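PDB 3FHD: ORF 37 from Human herpesvirus 8 type M, which cuts double-stranded and single-stranded DNA as an endonuclease and exonuclease and helps process non-linear or branched viral DNA intermediates toward packaged unit-length genomes. Local coordinates for residues Glu103-Gly115 and Ala128-Ile140. Numbering follows the deposited sequence.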
loop_
_atom_site.group_PDB
_atom_site.type_symbol
_atom_site.label_atom_id
_atom_site.label_comp_id
_atom_site.label_asym_id
_atom_site.label_seq_id
_atom_site.Cartn_x
_atom_site.Cartn_y
_atom_site.Cartn_z
ATOM N N GLU A 103 11.874 1.064 -20.810
ATOM C CA GLU A 103 12.308 -0.152 -21.500
ATOM C C GLU A 103 13.303 -1.011 -20.699
ATOM O O GLU A 103 13.670 -2.104 -21.123
ATOM C CB GLU A 103 12.872 0.208 -22.873
ATOM N N ASP A 104 13.686 -0.527 -19.526
ATOM C CA ASP A 104 14.656 -1.185 -18.644
ATOM C C ASP A 104 14.290 -2.625 -18.233
ATOM O O ASP A 104 15.179 -3.464 -18.044
ATOM C CB ASP A 104 14.889 -0.314 -17.402
ATOM C CG ASP A 104 15.430 1.086 -17.764
ATOM O OD1 ASP A 104 14.646 2.090 -17.746
ATOM O OD2 ASP A 104 16.630 1.174 -18.104
ATOM N N VAL A 105 12.992 -2.895 -18.081
ATOM C CA VAL A 105 12.526 -4.202 -17.564
ATOM C C VAL A 105 12.748 -5.254 -18.636
ATOM O O VAL A 105 13.380 -6.284 -18.388
ATOM C CB VAL A 105 11.059 -4.183 -17.119
ATOM C CG1 VAL A 105 10.565 -5.599 -16.806
ATOM C CG2 VAL A 105 10.879 -3.295 -15.906
ATOM N N CYS A 106 12.255 -4.959 -19.838
ATOM C CA CYS A 106 12.416 -5.822 -20.980
ATOM C C CYS A 106 13.909 -6.019 -21.318
ATOM O O CYS A 106 14.347 -7.144 -21.583
ATOM C CB CYS A 106 11.604 -5.229 -22.155
ATOM S SG CYS A 106 11.407 -6.237 -23.603
ATOM N N ASN A 107 14.703 -4.943 -21.266
ATOM C CA ASN A 107 16.132 -5.040 -21.557
ATOM C C ASN A 107 16.820 -6.023 -20.632
ATOM O O ASN A 107 17.651 -6.796 -21.082
ATOM C CB ASN A 107 16.823 -3.684 -21.442
ATOM C CG ASN A 107 16.519 -2.774 -22.623
ATOM O OD1 ASN A 107 16.098 -3.233 -23.676
ATOM N ND2 ASN A 107 16.736 -1.474 -22.442
ATOM N N PHE A 108 16.465 -5.972 -19.347
ATOM C CA PHE A 108 17.062 -6.858 -18.338
ATOM C C PHE A 108 16.756 -8.345 -18.570
ATOM O O PHE A 108 17.666 -9.181 -18.487
ATOM C CB PHE A 108 16.669 -6.455 -16.914
ATOM C CG PHE A 108 17.403 -7.251 -15.829
ATOM C CD1 PHE A 108 18.680 -6.857 -15.392
ATOM C CD2 PHE A 108 16.824 -8.388 -15.265
ATOM C CE1 PHE A 108 19.362 -7.593 -14.402
ATOM C CE2 PHE A 108 17.495 -9.133 -14.286
ATOM C CZ PHE A 108 18.766 -8.734 -13.846
ATOM N N PHE A 109 15.492 -8.674 -18.845
ATOM C CA PHE A 109 15.122 -10.031 -19.192
ATOM C C PHE A 109 15.941 -10.499 -20.368
ATOM O O PHE A 109 16.631 -11.517 -20.295
ATOM C CB PHE A 109 13.636 -10.116 -19.589
ATOM C CG PHE A 109 12.683 -10.292 -18.423
ATOM C CD1 PHE A 109 12.585 -11.515 -17.757
ATOM C CD2 PHE A 109 11.848 -9.228 -18.022
ATOM C CE1 PHE A 109 11.683 -11.653 -16.680
ATOM C CE2 PHE A 109 10.941 -9.364 -16.965
ATOM C CZ PHE A 109 10.855 -10.559 -16.297
ATOM N N VAL A 110 15.870 -9.752 -21.463
ATOM C CA VAL A 110 16.581 -10.158 -22.684
ATOM C C VAL A 110 18.094 -10.345 -22.447
ATOM O O VAL A 110 18.665 -11.388 -22.805
ATOM C CB VAL A 110 16.250 -9.230 -23.877
ATOM C CG1 VAL A 110 17.148 -9.526 -25.097
ATOM C CG2 VAL A 110 14.783 -9.374 -24.269
ATOM N N ASP A 111 18.739 -9.372 -21.811
ATOM C CA ASP A 111 20.186 -9.444 -21.606
ATOM C C ASP A 111 20.675 -10.402 -20.503
ATOM O O ASP A 111 21.708 -11.051 -20.666
ATOM C CB ASP A 111 20.758 -8.057 -21.329
ATOM C CG ASP A 111 20.588 -7.098 -22.500
ATOM O OD1 ASP A 111 20.750 -7.516 -23.667
ATOM O OD2 ASP A 111 20.310 -5.906 -22.243
ATOM N N ARG A 112 19.977 -10.456 -19.371
ATOM C CA ARG A 112 20.494 -11.158 -18.196
ATOM C C ARG A 112 19.765 -12.470 -17.918
ATOM O O ARG A 112 20.286 -13.336 -17.221
ATOM C CB ARG A 112 20.408 -10.270 -16.949
ATOM C CG ARG A 112 21.254 -8.983 -16.994
ATOM C CD ARG A 112 22.740 -9.325 -17.102
ATOM N NE ARG A 112 23.489 -8.287 -17.799
ATOM C CZ ARG A 112 24.741 -8.431 -18.225
ATOM N NH1 ARG A 112 25.348 -7.419 -18.837
ATOM N NH2 ARG A 112 25.394 -9.583 -18.034
ATOM N N VAL A 113 18.551 -12.601 -18.424
ATOM C CA VAL A 113 17.745 -13.790 -18.125
ATOM C C VAL A 113 17.679 -14.710 -19.352
ATOM O O VAL A 113 17.636 -15.925 -19.192
ATOM C CB VAL A 113 16.311 -13.421 -17.586
ATOM C CG1 VAL A 113 15.441 -14.679 -17.271
ATOM C CG2 VAL A 113 16.388 -12.515 -16.348
ATOM N N PHE A 114 17.661 -14.127 -20.556
ATOM C CA PHE A 114 17.405 -14.893 -21.794
ATOM C C PHE A 114 18.675 -15.135 -22.603
ATOM O O PHE A 114 18.595 -15.574 -23.747
ATOM C CB PHE A 114 16.385 -14.201 -22.722
ATOM C CG PHE A 114 15.013 -13.971 -22.126
ATOM C CD1 PHE A 114 14.582 -14.624 -20.965
ATOM C CD2 PHE A 114 14.109 -13.140 -22.805
ATOM C CE1 PHE A 114 13.296 -14.394 -20.443
ATOM C CE2 PHE A 114 12.811 -12.907 -22.299
ATOM C CZ PHE A 114 12.405 -13.521 -21.127
ATOM N N GLY A 115 19.834 -14.823 -22.034
ATOM C CA GLY A 115 21.109 -15.025 -22.713
ATOM C C GLY A 115 21.318 -14.138 -23.926
ATOM O O GLY A 115 22.163 -14.432 -24.748
ATOM N N ALA A 128 13.149 -19.885 -19.088
ATOM C CA ALA A 128 14.199 -18.926 -18.702
ATOM C C ALA A 128 13.867 -18.233 -17.371
ATOM O O ALA A 128 14.756 -18.027 -16.516
ATOM C CB ALA A 128 14.409 -17.890 -19.811
ATOM N N CYS A 129 12.601 -17.850 -17.209
ATOM C CA CYS A 129 12.125 -17.307 -15.924
ATOM C C CYS A 129 12.233 -18.323 -14.795
ATOM O O CYS A 129 12.595 -17.966 -13.680
ATOM C CB CYS A 129 10.701 -16.767 -16.044
ATOM S SG CYS A 129 10.673 -15.269 -17.033
ATOM N N SER A 130 11.956 -19.600 -15.094
ATOM C CA SER A 130 12.108 -20.646 -14.095
ATOM C C SER A 130 13.547 -20.782 -13.590
ATOM O O SER A 130 13.781 -21.327 -12.492
ATOM C CB SER A 130 11.635 -21.991 -14.654
ATOM O OG SER A 130 11.474 -22.902 -13.581
ATOM N N GLN A 131 14.504 -20.309 -14.395
ATOM C CA GLN A 131 15.941 -20.459 -14.114
ATOM C C GLN A 131 16.551 -19.211 -13.442
ATOM O O GLN A 131 17.761 -19.169 -13.161
ATOM C CB GLN A 131 16.687 -20.807 -15.418
ATOM C CG GLN A 131 16.397 -22.206 -15.954
ATOM C CD GLN A 131 16.779 -22.384 -17.429
ATOM O OE1 GLN A 131 17.683 -21.715 -17.938
ATOM N NE2 GLN A 131 16.091 -23.302 -18.117
ATOM N N MET A 132 15.722 -18.198 -13.178
ATOM C CA MET A 132 16.194 -16.978 -12.495
ATOM C C MET A 132 16.544 -17.246 -11.034
ATOM O O MET A 132 15.938 -18.084 -10.410
ATOM C CB MET A 132 15.133 -15.867 -12.526
ATOM C CG MET A 132 14.731 -15.397 -13.897
ATOM S SD MET A 132 13.362 -14.196 -13.796
ATOM C CE MET A 132 14.270 -12.774 -13.173
ATOM N N ASN A 133 17.532 -16.533 -10.504
ATOM C CA ASN A 133 17.796 -16.558 -9.070
ATOM C C ASN A 133 16.992 -15.439 -8.357
ATOM O O ASN A 133 16.344 -14.621 -9.031
ATOM C CB ASN A 133 19.298 -16.496 -8.782
ATOM C CG ASN A 133 19.969 -15.244 -9.331
ATOM O OD1 ASN A 133 19.556 -14.127 -9.058
ATOM N ND2 ASN A 133 21.062 -15.431 -10.050
ATOM N N ALA A 134 17.021 -15.432 -7.018
ATOM C CA ALA A 134 16.174 -14.522 -6.229
ATOM C C ALA A 134 16.637 -13.077 -6.407
ATOM O O ALA A 134 15.806 -12.156 -6.348
ATOM C CB ALA A 134 16.180 -14.934 -4.721
ATOM N N HIS A 135 17.942 -12.873 -6.623
ATOM C CA HIS A 135 18.483 -11.523 -6.878
ATOM C C HIS A 135 18.057 -10.918 -8.231
ATOM O O HIS A 135 17.760 -9.711 -8.310
ATOM C CB HIS A 135 19.995 -11.454 -6.624
ATOM C CG HIS A 135 20.364 -11.956 -5.264
ATOM N ND1 HIS A 135 20.026 -11.278 -4.108
ATOM C CD2 HIS A 135 20.949 -13.112 -4.865
ATOM C CE1 HIS A 135 20.415 -11.981 -3.058
ATOM N NE2 HIS A 135 20.979 -13.096 -3.490
ATOM N N GLN A 136 17.969 -11.755 -9.256
ATOM C CA GLN A 136 17.363 -11.359 -10.541
ATOM C C GLN A 136 15.873 -11.013 -10.433
ATOM O O GLN A 136 15.422 -10.049 -11.044
ATOM C CB GLN A 136 17.583 -12.435 -11.607
ATOM C CG GLN A 136 19.077 -12.548 -11.967
ATOM C CD GLN A 136 19.424 -13.773 -12.786
ATOM O OE1 GLN A 136 18.725 -14.801 -12.753
ATOM N NE2 GLN A 136 20.518 -13.671 -13.528
ATOM N N ARG A 137 15.114 -11.805 -9.670
ATOM C CA ARG A 137 13.702 -11.522 -9.509
ATOM C C ARG A 137 13.552 -10.199 -8.744
ATOM O O ARG A 137 12.735 -9.340 -9.095
ATOM C CB ARG A 137 12.998 -12.676 -8.791
ATOM C CG ARG A 137 12.840 -13.934 -9.656
ATOM C CD ARG A 137 11.802 -14.931 -9.066
ATOM N NE ARG A 137 12.182 -15.396 -7.729
ATOM C CZ ARG A 137 13.041 -16.368 -7.449
ATOM N NH1 ARG A 137 13.663 -17.045 -8.412
ATOM N NH2 ARG A 137 13.277 -16.667 -6.175
ATOM N N HIS A 138 14.354 -10.044 -7.703
ATOM C CA HIS A 138 14.414 -8.800 -6.930
ATOM C C HIS A 138 14.707 -7.593 -7.820
ATOM O O HIS A 138 14.051 -6.523 -7.712
ATOM C CB HIS A 138 15.484 -8.903 -5.837
ATOM C CG HIS A 138 15.595 -7.672 -4.985
ATOM N ND1 HIS A 138 16.797 -7.065 -4.708
ATOM C CD2 HIS A 138 14.649 -6.934 -4.358
ATOM C CE1 HIS A 138 16.590 -6.001 -3.953
ATOM N NE2 HIS A 138 15.295 -5.901 -3.727
ATOM N N HIS A 139 15.697 -7.747 -8.691
ATOM C CA HIS A 139 16.036 -6.673 -9.619
ATOM C C HIS A 139 14.864 -6.306 -10.554
ATOM O O HIS A 139 14.545 -5.125 -10.684
ATOM C CB HIS A 139 17.311 -6.976 -10.414
ATOM C CG HIS A 139 17.734 -5.832 -11.273
ATOM N ND1 HIS A 139 18.550 -4.822 -10.817
ATOM C CD2 HIS A 139 17.434 -5.522 -12.555
ATOM C CE1 HIS A 139 18.763 -3.955 -11.791
ATOM N NE2 HIS A 139 18.083 -4.350 -12.851
ATOM N N ILE A 140 14.199 -7.301 -11.135
ATOM C CA ILE A 140 12.999 -7.065 -11.943
ATOM C C ILE A 140 11.889 -6.307 -11.161
ATOM O O ILE A 140 11.312 -5.305 -11.634
ATOM C CB ILE A 140 12.484 -8.389 -12.595
ATOM C CG1 ILE A 140 13.439 -8.903 -13.725
ATOM C CG2 ILE A 140 11.026 -8.248 -13.061
ATOM C CD1 ILE A 140 13.593 -7.967 -14.885
HETATM O O HOH W 1 17.274 -17.717 -17.210
#
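Ile140 sends its CD1 methyl between Phe108 and Phe109. The methyl lies over one face of the Phe109 ring as a CH-pi contact, 3.9 Å from CD1 to the ring centroid. The same CD1 meets Phe108 CD2 at 3.3 Å, from an oblique direction. The two phenylalanines reach it through different first torsions. Phe108 has CG anti to the backbone N (chi1 -173°), whereas Phe109 has CG anti to the carbonyl carbon.

His139 covers a face of the Phe108 ring with its CD2 carbon. The two rings lie obliquely, with their planes inclined at 32° and their centroids 4.3 Å apart. Arg112 CB lies over the opposite face of Phe108.

Helix 104-113 packs against the end of helix 122-130 and, nearly antiparallel, against the start of helix 134-147. The axes of 104-113 and 134-140 run at 160° to each other, 10.9 Å apart at closest approach. It is structural packing within the alkaline nuclease chain, away from the magnesium site. Tyr90 of helix 83-100 packs edge-to-face with Phe109 and Phe114.

Two sulfur atoms approach the CE1 side of the Phe109 ring: Cys129 SG and Met132 SD, both obliquely. Toward the C-terminal end of helix 104-113, Val113 CG1 touches Met132 CG at 3.5 Å. A bend at the third torsion of Met132 turns its CE toward Val113 CG2. Phe114 CD1 packs on Ala128 CB.

No direct hydrogen bond crosses here. One water donates to both Val113 O and Ala128 O. Asn133 and Gln136 form a capping box at the start of helix 134-147: Gln136 N donates to Asn133 OD1 at 2.9 Å, and Asn133 N donates back to Gln136 OE1. This reciprocal pair holds the Gln136 amide, whose NE2 lies 3.7 Å from Arg112 O.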